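Local coordinates for protein beta-N-acetylhexosaminidase (Thermotoga neapolitana, PDB 5BZA) that probably hydrolyses terminal non-reducing N-acetyl-D-hexosamine residues from N-acetyl-beta-D-hexosaminides, as a metal-binding member of glycosyl hydrolase family 3, at residues Gln25-Ala30 with Arg279-Tyr284; Gly107-Phe112 with Ser314-Arg319; Ser40-Phe45 with Leu72-Ser77. All blocks are in the same frame, centred on the assembly; numbering follows the deposited sequence.

Contact 1 of 3, residues Gln25-Ala30 with Arg279-Tyr284; sequences QKYRPA and RDLPVY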
loop_
_atom_site.group_PDB
_atom_site.type_symbol
_atom_site.label_atom_id
_atom_site.label_comp_id
_atom_site.label_asym_id
_atom_site.label_seq_id
_atom_site.Cartn_x
_atom_site.Cartn_y
_atom_site.Cartn_z
ATOM N N GLN B 25 -2.743 6.898 -27.499
ATOM C CA GLN B 25 -2.085 6.399 -28.712
ATOM C C GLN B 25 -2.113 7.414 -29.845
ATOM O O GLN B 25 -1.181 7.499 -30.641
ATOM C CB GLN B 25 -2.696 5.069 -29.157
ATOM C CG GLN B 25 -2.210 3.920 -28.304
ATOM C CD GLN B 25 -2.734 2.546 -28.734
ATOM O OE1 GLN B 25 -3.890 2.389 -29.138
ATOM N NE2 GLN B 25 -1.873 1.550 -28.642
ATOM N N LYS B 26 -3.184 8.181 -29.937
ATOM C CA LYS B 26 -3.261 9.218 -30.953
ATOM C C LYS B 26 -2.313 10.397 -30.684
ATOM O O LYS B 26 -1.609 10.822 -31.593
ATOM C CB LYS B 26 -4.688 9.741 -31.102
ATOM C CG LYS B 26 -4.816 10.752 -32.267
ATOM C CD LYS B 26 -6.264 11.179 -32.489
ATOM C CE LYS B 26 -6.356 12.105 -33.695
ATOM N NZ LYS B 26 -7.763 12.440 -34.060
ATOM N N TYR B 27 -2.284 10.917 -29.452
ATOM C CA TYR B 27 -1.542 12.157 -29.182
ATOM C C TYR B 27 -0.184 12.000 -28.520
ATOM O O TYR B 27 0.609 12.943 -28.524
ATOM C CB TYR B 27 -2.405 13.087 -28.337
ATOM C CG TYR B 27 -3.662 13.481 -29.058
ATOM C CD1 TYR B 27 -3.655 14.482 -30.020
ATOM C CD2 TYR B 27 -4.851 12.781 -28.847
ATOM C CE1 TYR B 27 -4.835 14.829 -30.697
ATOM C CE2 TYR B 27 -6.015 13.122 -29.509
ATOM C CZ TYR B 27 -6.003 14.138 -30.425
ATOM O OH TYR B 27 -7.182 14.445 -31.082
ATOM N N ARG B 28 0.071 10.828 -27.948
ATOM C CA ARG B 28 1.331 10.539 -27.251
ATOM C C ARG B 28 1.661 11.651 -26.202
ATOM O O ARG B 28 2.741 12.262 -26.246
ATOM C CB ARG B 28 2.490 10.430 -28.256
ATOM C CG ARG B 28 2.290 9.456 -29.428
ATOM C CD ARG B 28 2.066 8.018 -29.003
ATOM N NE ARG B 28 1.615 7.197 -30.139
ATOM C CZ ARG B 28 1.397 5.880 -30.089
ATOM N NH1 ARG B 28 1.613 5.219 -28.956
ATOM N NH2 ARG B 28 0.968 5.230 -31.171
ATOM N N PRO B 29 0.752 11.901 -25.239
ATOM C CA PRO B 29 1.161 12.840 -24.192
ATOM C C PRO B 29 2.351 12.286 -23.460
ATOM O O PRO B 29 2.374 11.067 -23.228
ATOM C CB PRO B 29 -0.052 12.904 -23.263
ATOM C CG PRO B 29 -0.767 11.581 -23.510
ATOM C CD PRO B 29 -0.548 11.276 -24.953
ATOM N N ALA B 30 3.285 13.139 -23.059
ATOM C CA ALA B 30 4.477 12.659 -22.397
ATOM C C ALA B 30 4.199 12.392 -20.923
ATOM O O ALA B 30 4.903 11.582 -20.289
ATOM C CB ALA B 30 5.618 13.669 -22.554
ATOM N N ARG B 279 -9.665 13.668 -21.664
ATOM C CA ARG B 279 -10.640 13.958 -22.687
ATOM C C ARG B 279 -10.490 15.400 -23.218
ATOM O O ARG B 279 -10.937 15.679 -24.317
ATOM C CB ARG B 279 -12.063 13.689 -22.180
ATOM C CG ARG B 279 -12.322 12.210 -21.810
ATOM C CD ARG B 279 -13.720 11.987 -21.227
ATOM N NE ARG B 279 -14.026 10.557 -21.071
ATOM C CZ ARG B 279 -14.044 9.891 -19.912
ATOM N NH1 ARG B 279 -13.870 10.556 -18.759
ATOM N NH2 ARG B 279 -14.304 8.567 -19.906
ATOM N N ASP B 280 -9.868 16.311 -22.465
ATOM C CA ASP B 280 -9.603 17.661 -23.000
ATOM C C ASP B 280 -8.400 17.724 -23.925
ATOM O O ASP B 280 -8.131 18.778 -24.498
ATOM C CB ASP B 280 -9.367 18.670 -21.879
ATOM C CG ASP B 280 -10.592 18.925 -21.093
ATOM O OD1 ASP B 280 -11.687 18.966 -21.695
ATOM O OD2 ASP B 280 -10.477 19.037 -19.868
ATOM N N LEU B 281 -7.649 16.633 -24.033
ATOM C CA LEU B 281 -6.396 16.724 -24.778
ATOM C C LEU B 281 -6.586 17.175 -26.241
ATOM O O LEU B 281 -5.852 18.037 -26.698
ATOM C CB LEU B 281 -5.643 15.400 -24.727
ATOM C CG LEU B 281 -4.308 15.381 -25.476
ATOM C CD1 LEU B 281 -3.434 16.540 -25.033
ATOM C CD2 LEU B 281 -3.589 14.065 -25.227
ATOM N N PRO B 282 -7.578 16.621 -26.968
ATOM C CA PRO B 282 -7.687 17.092 -28.356
ATOM C C PRO B 282 -7.907 18.629 -28.505
ATOM O O PRO B 282 -7.163 19.254 -29.271
ATOM C CB PRO B 282 -8.881 16.300 -28.897
ATOM C CG PRO B 282 -8.891 15.051 -28.092
ATOM C CD PRO B 282 -8.489 15.488 -26.703
ATOM N N VAL B 283 -8.876 19.221 -27.813
ATOM C CA VAL B 283 -9.065 20.678 -27.920
ATOM C C VAL B 283 -7.752 21.424 -27.706
ATOM O O VAL B 283 -7.220 22.046 -28.639
ATOM C CB VAL B 283 -10.099 21.212 -26.947
ATOM C CG1 VAL B 283 -10.188 22.686 -27.106
ATOM C CG2 VAL B 283 -11.437 20.581 -27.265
ATOM N N TYR B 284 -7.200 21.314 -26.501
ATOM C CA TYR B 284 -5.930 21.953 -26.216
ATOM C C TYR B 284 -4.889 21.615 -27.257
ATOM O O TYR B 284 -4.194 22.509 -27.756
ATOM C CB TYR B 284 -5.453 21.561 -24.840
ATOM C CG TYR B 284 -6.231 22.237 -23.765
ATOM C CD1 TYR B 284 -7.487 21.777 -23.420
ATOM C CD2 TYR B 284 -5.722 23.351 -23.100
ATOM C CE1 TYR B 284 -8.226 22.380 -22.427
ATOM C CE2 TYR B 284 -6.443 23.961 -22.094
ATOM C CZ TYR B 284 -7.704 23.472 -21.768
ATOM O OH TYR B 284 -8.460 24.069 -20.782
#
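Tyr27, Leu281 and Pro29, all buried, make the inner, tightly packed part of this contact. Leu281 CD2 lies 3.5 Å from Tyr27 CB and 3.9 Å from Tyr27 CG, so the methyl fits against Tyr27 CB and the near end of the ring, at an oblique angle, and the two side chains run in opposite directions. Leu281 reaches this spot because its CG is anti to the backbone N (chi1 -180°). Pro29 closes in on the same methyl, with its CG 4.1 Å from Leu281 CD2. Both segments belong to the TIM barrel of the N-terminal domain: helix 18-27 follows strand 9-13, helix 281-293 follows strand 273-275, and these two strands are neighbours. Leu281 also packs inward on Phe9 and Cys11 of strand 9-13 and on Leu275 of strand 273-275. On the more open side, partly exposed Pro282 is the one residue of 279-284 that touches the tyrosine's outer end. It does so closely, crossing at about a right angle, its CG 3.7 Å from Tyr27 CE2 and its CB 3.3 Å from Tyr27 OH. With an alanine here in place of Tyr27, Leu281 would still meet a CB, but Pro282 would probably lose its whole partner and a gap would open between the helices. Lys26 CG covers one face of the Tyr27 ring near its rim, and Tyr285 meets that ring edge-to-face.

Contact 2 of 3, residues Gly107-Phe112 with Ser314-Arg319; sequences GFNMVF and SALENR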
loop_
_atom_site.group_PDB
_atom_site.type_symbol
_atom_site.label_atom_id
_atom_site.label_comp_id
_atom_site.label_asym_id
_atom_site.label_seq_id
_atom_site.Cartn_x
_atom_site.Cartn_y
_atom_site.Cartn_z
ATOM N N GLY B 107 5.767 1.840 -10.281
ATOM C CA GLY B 107 5.856 2.318 -11.643
ATOM C C GLY B 107 5.730 3.846 -11.772
ATOM O O GLY B 107 5.818 4.355 -12.882
ATOM N N PHE B 108 5.519 4.585 -10.681
ATOM C CA PHE B 108 5.520 6.066 -10.784
ATOM C C PHE B 108 6.973 6.571 -10.998
ATOM O O PHE B 108 7.920 5.858 -10.690
ATOM C CB PHE B 108 4.879 6.694 -9.535
ATOM C CG PHE B 108 3.387 6.470 -9.443
ATOM C CD1 PHE B 108 2.488 7.356 -10.050
ATOM C CD2 PHE B 108 2.881 5.312 -8.809
ATOM C CE1 PHE B 108 1.095 7.139 -9.975
ATOM C CE2 PHE B 108 1.501 5.061 -8.736
ATOM C CZ PHE B 108 0.603 5.975 -9.322
ATOM N N ASN B 109 7.182 7.720 -11.640
ATOM C CA ASN B 109 8.535 8.291 -11.629
ATOM C C ASN B 109 8.571 9.795 -11.303
ATOM O O ASN B 109 9.650 10.400 -11.217
ATOM C CB ASN B 109 9.243 8.023 -12.965
ATOM C CG ASN B 109 8.363 8.290 -14.154
ATOM O OD1 ASN B 109 7.726 9.343 -14.237
ATOM N ND2 ASN B 109 8.320 7.336 -15.105
ATOM N N MET B 110 7.407 10.363 -10.993
ATOM C CA MET B 110 7.325 11.756 -10.563
ATOM C C MET B 110 6.270 11.801 -9.478
ATOM O O MET B 110 5.395 10.952 -9.434
ATOM C CB MET B 110 6.962 12.695 -11.724
ATOM C CG MET B 110 6.884 14.191 -11.328
ATOM S SD MET B 110 6.690 15.311 -12.747
ATOM C CE MET B 110 8.369 15.302 -13.391
ATOM N N VAL B 111 6.386 12.761 -8.580
ATOM C CA VAL B 111 5.330 13.065 -7.660
ATOM C C VAL B 111 5.094 14.599 -7.692
ATOM O O VAL B 111 6.026 15.406 -7.730
ATOM C CB VAL B 111 5.672 12.573 -6.244
ATOM C CG1 VAL B 111 6.889 13.357 -5.674
ATOM C CG2 VAL B 111 4.442 12.635 -5.333
ATOM N N PHE B 112 3.825 14.986 -7.663
ATOM C CA PHE B 112 3.468 16.394 -7.624
ATOM C C PHE B 112 3.525 16.810 -6.152
ATOM O O PHE B 112 2.490 17.087 -5.530
ATOM C CB PHE B 112 2.093 16.630 -8.257
ATOM C CG PHE B 112 2.076 16.447 -9.755
ATOM C CD1 PHE B 112 3.235 16.499 -10.484
ATOM C CD2 PHE B 112 0.879 16.265 -10.437
ATOM C CE1 PHE B 112 3.228 16.371 -11.882
ATOM C CE2 PHE B 112 0.860 16.127 -11.843
ATOM C CZ PHE B 112 2.052 16.174 -12.561
ATOM N N SER B 314 14.299 10.739 -20.531
ATOM C CA SER B 314 15.484 9.887 -20.581
ATOM C C SER B 314 16.006 9.627 -19.171
ATOM O O SER B 314 16.470 8.523 -18.862
ATOM C CB SER B 314 16.546 10.500 -21.480
ATOM O OG SER B 314 16.074 10.470 -22.823
ATOM N N ALA B 315 15.871 10.620 -18.296
ATOM C CA ALA B 315 16.359 10.494 -16.914
ATOM C C ALA B 315 15.667 9.376 -16.086
ATOM O O ALA B 315 16.121 9.036 -14.992
ATOM C CB ALA B 315 16.223 11.839 -16.185
ATOM N N LEU B 316 14.572 8.821 -16.599
ATOM C CA LEU B 316 13.709 7.937 -15.804
ATOM C C LEU B 316 13.897 6.424 -15.936
ATOM O O LEU B 316 13.201 5.675 -15.261
ATOM C CB LEU B 316 12.262 8.266 -16.151
ATOM C CG LEU B 316 11.966 9.745 -15.902
ATOM C CD1 LEU B 316 10.508 10.046 -16.062
ATOM C CD2 LEU B 316 12.435 10.164 -14.502
ATOM N N GLU B 317 14.819 5.992 -16.791
ATOM C CA GLU B 317 15.083 4.567 -17.083
ATOM C C GLU B 317 14.767 3.561 -15.946
ATOM O O GLU B 317 15.691 3.122 -15.256
ATOM C CB GLU B 317 16.563 4.412 -17.434
ATOM C CG GLU B 317 17.086 5.293 -18.557
ATOM C CD GLU B 317 18.510 4.920 -18.952
ATOM O OE1 GLU B 317 18.964 3.805 -18.588
ATOM O OE2 GLU B 317 19.168 5.723 -19.657
ATOM N N ASN B 318 13.507 3.138 -15.788
ATOM C CA ASN B 318 13.146 2.342 -14.600
ATOM C C ASN B 318 12.919 0.869 -14.910
ATOM O O ASN B 318 12.570 0.517 -16.030
ATOM C CB ASN B 318 11.893 2.923 -13.922
ATOM C CG ASN B 318 10.616 2.751 -14.773
ATOM O OD1 ASN B 318 10.688 2.628 -16.005
ATOM N ND2 ASN B 318 9.452 2.705 -14.112
ATOM N N ARG B 319 13.161 0.011 -13.915
ATOM C CA ARG B 319 12.972 -1.444 -14.071
ATOM C C ARG B 319 11.659 -1.945 -13.470
ATOM O O ARG B 319 11.260 -3.114 -13.679
ATOM C CB ARG B 319 14.189 -2.208 -13.498
ATOM C CG ARG B 319 14.344 -2.302 -11.963
ATOM C CD ARG B 319 15.725 -2.966 -11.643
ATOM N NE ARG B 319 16.153 -2.677 -10.270
ATOM C CZ ARG B 319 16.666 -1.498 -9.891
ATOM N NH1 ARG B 319 16.700 -0.478 -10.755
ATOM N NH2 ARG B 319 17.058 -1.297 -8.630
HETATM O O HOH W 1 9.219 3.075 -11.593
#
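The flat carboxamide of Asn109 carries Leu316 on one face: the CD1 methyl stands almost directly above the amide carbon, 3.4 Å from Asn109 CG, and is nearly as close to the two ends of the group, at 3.4 Å from Asn109 OD1 and 3.6 Å from Asn109 ND2. These near-equal distances are the evidence for a face-on approach. The polar ends are engaged elsewhere, OD1 accepting from Val60 N and ND2 donating to Phe58 O, which should hold the plane against rotation. A chi1 of 45°, with CG lodged between the backbone N and the carbonyl carbon, presents the amide in this way. Asn109 leads into strand 110-111 of the TIM barrel, which lies between strands 59-62 and 156-162. Just before it, Gly107, with positive phi, is the C-prime residue of the Schellman motif that ends helix 89-106. The opposing loop follows helix 299-314; its type I turn from Ser314 to Glu317 brings Leu316 over the start of the strands, where it also touches Ile156. A second flat group, the amide of Asn318, is poorly ordered and approaches only loosely, its ND2 4.2 Å from Gly107 O. Water 1 fills in: it accepts from Asn318 ND2 at 2.6 Å and lies 3.2 Å from Phe108 O, to which it may donate. Beyond it, Arg319 packs on Glu97 of the second subunit.

Contact 3 of 3, residues Ser40-Phe45 with Leu72-Ser77; sequences SKEYLF and LKYVPS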
loop_
_atom_site.group_PDB
_atom_site.type_symbol
_atom_site.label_atom_id
_atom_site.label_comp_id
_atom_site.label_asym_id
_atom_site.label_seq_id
_atom_site.Cartn_x
_atom_site.Cartn_y
_atom_site.Cartn_z
ATOM N N SER B 40 -8.452 4.006 -7.123
ATOM C CA SER B 40 -9.333 3.304 -6.184
ATOM C C SER B 40 -9.809 1.967 -6.751
ATOM O O SER B 40 -10.433 1.194 -6.051
ATOM C CB SER B 40 -10.545 4.157 -5.820
ATOM O OG SER B 40 -11.308 4.446 -6.981
ATOM N N LYS B 41 -9.572 1.729 -8.039
ATOM C CA LYS B 41 -9.890 0.441 -8.644
ATOM C C LYS B 41 -8.583 -0.239 -9.057
ATOM O O LYS B 41 -8.046 -0.028 -10.156
ATOM C CB LYS B 41 -10.854 0.609 -9.824
ATOM C CG LYS B 41 -12.238 1.309 -9.489
ATOM C CD LYS B 41 -13.039 1.431 -10.795
ATOM C CE LYS B 41 -14.393 2.091 -10.629
ATOM N NZ LYS B 41 -14.928 1.898 -9.253
ATOM N N GLU B 42 -8.037 -1.018 -8.127
ATOM C CA GLU B 42 -6.707 -1.582 -8.337
ATOM C C GLU B 42 -6.599 -2.348 -9.644
ATOM O O GLU B 42 -5.582 -2.230 -10.318
ATOM C CB GLU B 42 -6.301 -2.455 -7.170
ATOM C CG GLU B 42 -4.854 -2.931 -7.276
ATOM C CD GLU B 42 -4.402 -3.609 -6.015
ATOM O OE1 GLU B 42 -4.984 -4.671 -5.680
ATOM O OE2 GLU B 42 -3.487 -3.065 -5.345
ATOM N N TYR B 43 -7.627 -3.111 -10.029
ATOM C CA TYR B 43 -7.558 -3.792 -11.318
ATOM C C TYR B 43 -7.338 -2.757 -12.425
ATOM O O TYR B 43 -6.540 -2.990 -13.358
ATOM C CB TYR B 43 -8.809 -4.635 -11.587
ATOM C CG TYR B 43 -10.132 -3.897 -11.481
ATOM C CD1 TYR B 43 -10.799 -3.804 -10.268
ATOM C CD2 TYR B 43 -10.729 -3.327 -12.608
ATOM C CE1 TYR B 43 -11.998 -3.155 -10.165
ATOM C CE2 TYR B 43 -11.933 -2.658 -12.515
ATOM C CZ TYR B 43 -12.570 -2.571 -11.285
ATOM O OH TYR B 43 -13.784 -1.892 -11.182
ATOM N N LEU B 44 -8.012 -1.602 -12.321
ATOM C CA LEU B 44 -7.802 -0.554 -13.330
ATOM C C LEU B 44 -6.404 0.002 -13.291
ATOM O O LEU B 44 -5.739 0.104 -14.330
ATOM C CB LEU B 44 -8.780 0.611 -13.158
ATOM C CG LEU B 44 -10.089 0.697 -13.939
ATOM C CD1 LEU B 44 -10.444 2.186 -14.027
ATOM C CD2 LEU B 44 -9.997 0.083 -15.334
ATOM N N PHE B 45 -5.947 0.361 -12.101
ATOM C CA PHE B 45 -4.594 0.882 -11.941
ATOM C C PHE B 45 -3.536 -0.059 -12.565
ATOM O O PHE B 45 -2.748 0.349 -13.436
ATOM C CB PHE B 45 -4.345 1.143 -10.437
ATOM C CG PHE B 45 -2.911 1.433 -10.102
ATOM C CD1 PHE B 45 -2.264 2.542 -10.638
ATOM C CD2 PHE B 45 -2.181 0.554 -9.288
ATOM C CE1 PHE B 45 -0.901 2.794 -10.351
ATOM C CE2 PHE B 45 -0.829 0.792 -8.984
ATOM C CZ PHE B 45 -0.190 1.917 -9.532
ATOM N N LEU B 72 -2.510 7.116 -2.746
ATOM C CA LEU B 72 -1.893 5.811 -2.904
ATOM C C LEU B 72 -2.035 5.009 -1.613
ATOM O O LEU B 72 -1.424 5.329 -0.590
ATOM C CB LEU B 72 -0.419 5.947 -3.277
ATOM C CG LEU B 72 -0.054 6.618 -4.602
ATOM C CD1 LEU B 72 1.467 6.650 -4.839
ATOM C CD2 LEU B 72 -0.797 5.935 -5.759
ATOM N N LYS B 73 -2.821 3.929 -1.666
ATOM C CA LYS B 73 -2.987 3.138 -0.460
ATOM C C LYS B 73 -1.686 2.417 -0.112
ATOM O O LYS B 73 -1.508 1.973 1.025
ATOM C CB LYS B 73 -4.103 2.133 -0.610
ATOM C CG LYS B 73 -3.752 0.949 -1.469
ATOM C CD LYS B 73 -4.883 -0.024 -1.374
ATOM C CE LYS B 73 -4.600 -1.297 -2.102
ATOM N NZ LYS B 73 -5.826 -2.105 -1.941
ATOM N N TYR B 74 -0.814 2.281 -1.115
ATOM C CA TYR B 74 0.488 1.622 -0.980
ATOM C C TYR B 74 1.481 2.342 -0.080
ATOM O O TYR B 74 2.323 1.696 0.563
ATOM C CB TYR B 74 1.079 1.463 -2.368
ATOM C CG TYR B 74 0.029 0.937 -3.340
ATOM C CD1 TYR B 74 -0.409 -0.416 -3.268
ATOM C CD2 TYR B 74 -0.552 1.779 -4.304
ATOM C CE1 TYR B 74 -1.378 -0.887 -4.128
ATOM C CE2 TYR B 74 -1.506 1.297 -5.192
ATOM C CZ TYR B 74 -1.921 -0.032 -5.090
ATOM O OH TYR B 74 -2.876 -0.505 -5.949
ATOM N N VAL B 75 1.367 3.680 -0.022
ATOM C CA VAL B 75 2.195 4.478 0.854
ATOM C C VAL B 75 1.526 4.628 2.199
ATOM O O VAL B 75 0.373 5.048 2.277
ATOM C CB VAL B 75 2.448 5.908 0.272
ATOM C CG1 VAL B 75 3.349 6.712 1.221
ATOM C CG2 VAL B 75 3.100 5.803 -1.075
ATOM N N PRO B 76 2.224 4.258 3.269
ATOM C CA PRO B 76 1.581 4.481 4.578
ATOM C C PRO B 76 1.293 5.956 4.814
ATOM O O PRO B 76 2.070 6.828 4.423
ATOM C CB PRO B 76 2.584 3.952 5.613
ATOM C CG PRO B 76 3.812 3.509 4.838
ATOM C CD PRO B 76 3.521 3.570 3.343
ATOM N N SER B 77 0.166 6.203 5.462
ATOM C CA SER B 77 -0.294 7.539 5.780
ATOM C C SER B 77 0.639 8.356 6.710
ATOM O O SER B 77 1.234 7.859 7.681
ATOM C CB SER B 77 -1.691 7.436 6.397
ATOM O OG SER B 77 -2.180 8.729 6.654
#
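The first turn of helix 42-54 meets the loop after barrel strand 59-62 here, through Glu42 and Phe45 on the helix and Lys73 and Tyr74 in the loop's type I turn from Leu72 to Val75. Lys41 occupies the N-cap position, and the bond from Phe45 N to Lys41 O closes the first turn; three residues apart on it, Glu42 and Phe45 both point toward the loop. The polar core of the contact is a hydrogen bond from Tyr74 OH to Glu42 OE2, 2.7 Å long. The carboxylate sits at the ring's edge, nearly coplanar with it (17° between planes), with OE2 3.3 Å from Tyr74 CE1, and the hydroxyl uses the anti lone pair of OE2, on the side away from OE1. Glu42 attains this position with CG anti to the backbone N (chi1 -173°) and an extended chain. Next to the hydroxyl, Phe45 lies obliquely against the tyrosine: ring centroids are 5.8 Å apart, planes 32° apart, Phe45 CD2 is 3.6 Å from Tyr74 OH, and the rings pack through Phe45 CE2 and Tyr74 CE2 at 3.9 Å. Lys73 folds its CG over the centre of the Tyr74 ring, 3.9 Å above the plane, then extends until its NZ stands 4.2 Å from Glu42 OE2, too far for a salt bridge. The second subunit shares the site, for Glu42 OE1 accepts from Ser77 N of that chain and its Pro76 packs on Glu42. With a phenol donor, a backbone N-H of the other subunit and a nearby ammonium around it, Glu42 is probably kept as a carboxylate, OE2 serving Tyr74 of its own chain and OE1 serving Ser77 of the second subunit.

Contact 1 is the buried one of the three, whereas contacts 2 and 3 are partly buried and border the second subunit. All involve the TIM barrel, at different places: contact 1 pairs two helices outside neighbouring strands, contact 2 sets a loop against the start of a strand, and contact 3 joins a helix start to a loop. Chemistry follows place, from packing without hydrogen bonds or charges across it in contact 1, through a methyl on an amide plus a water bridge in contact 2, to a carboxylate–phenol bond in contact 3. Contacts 2 and 3 touch directly, Phe108 packing on Phe45 and Leu72; contact 1 comes no nearer than about 7 Å, nearest atoms, to either.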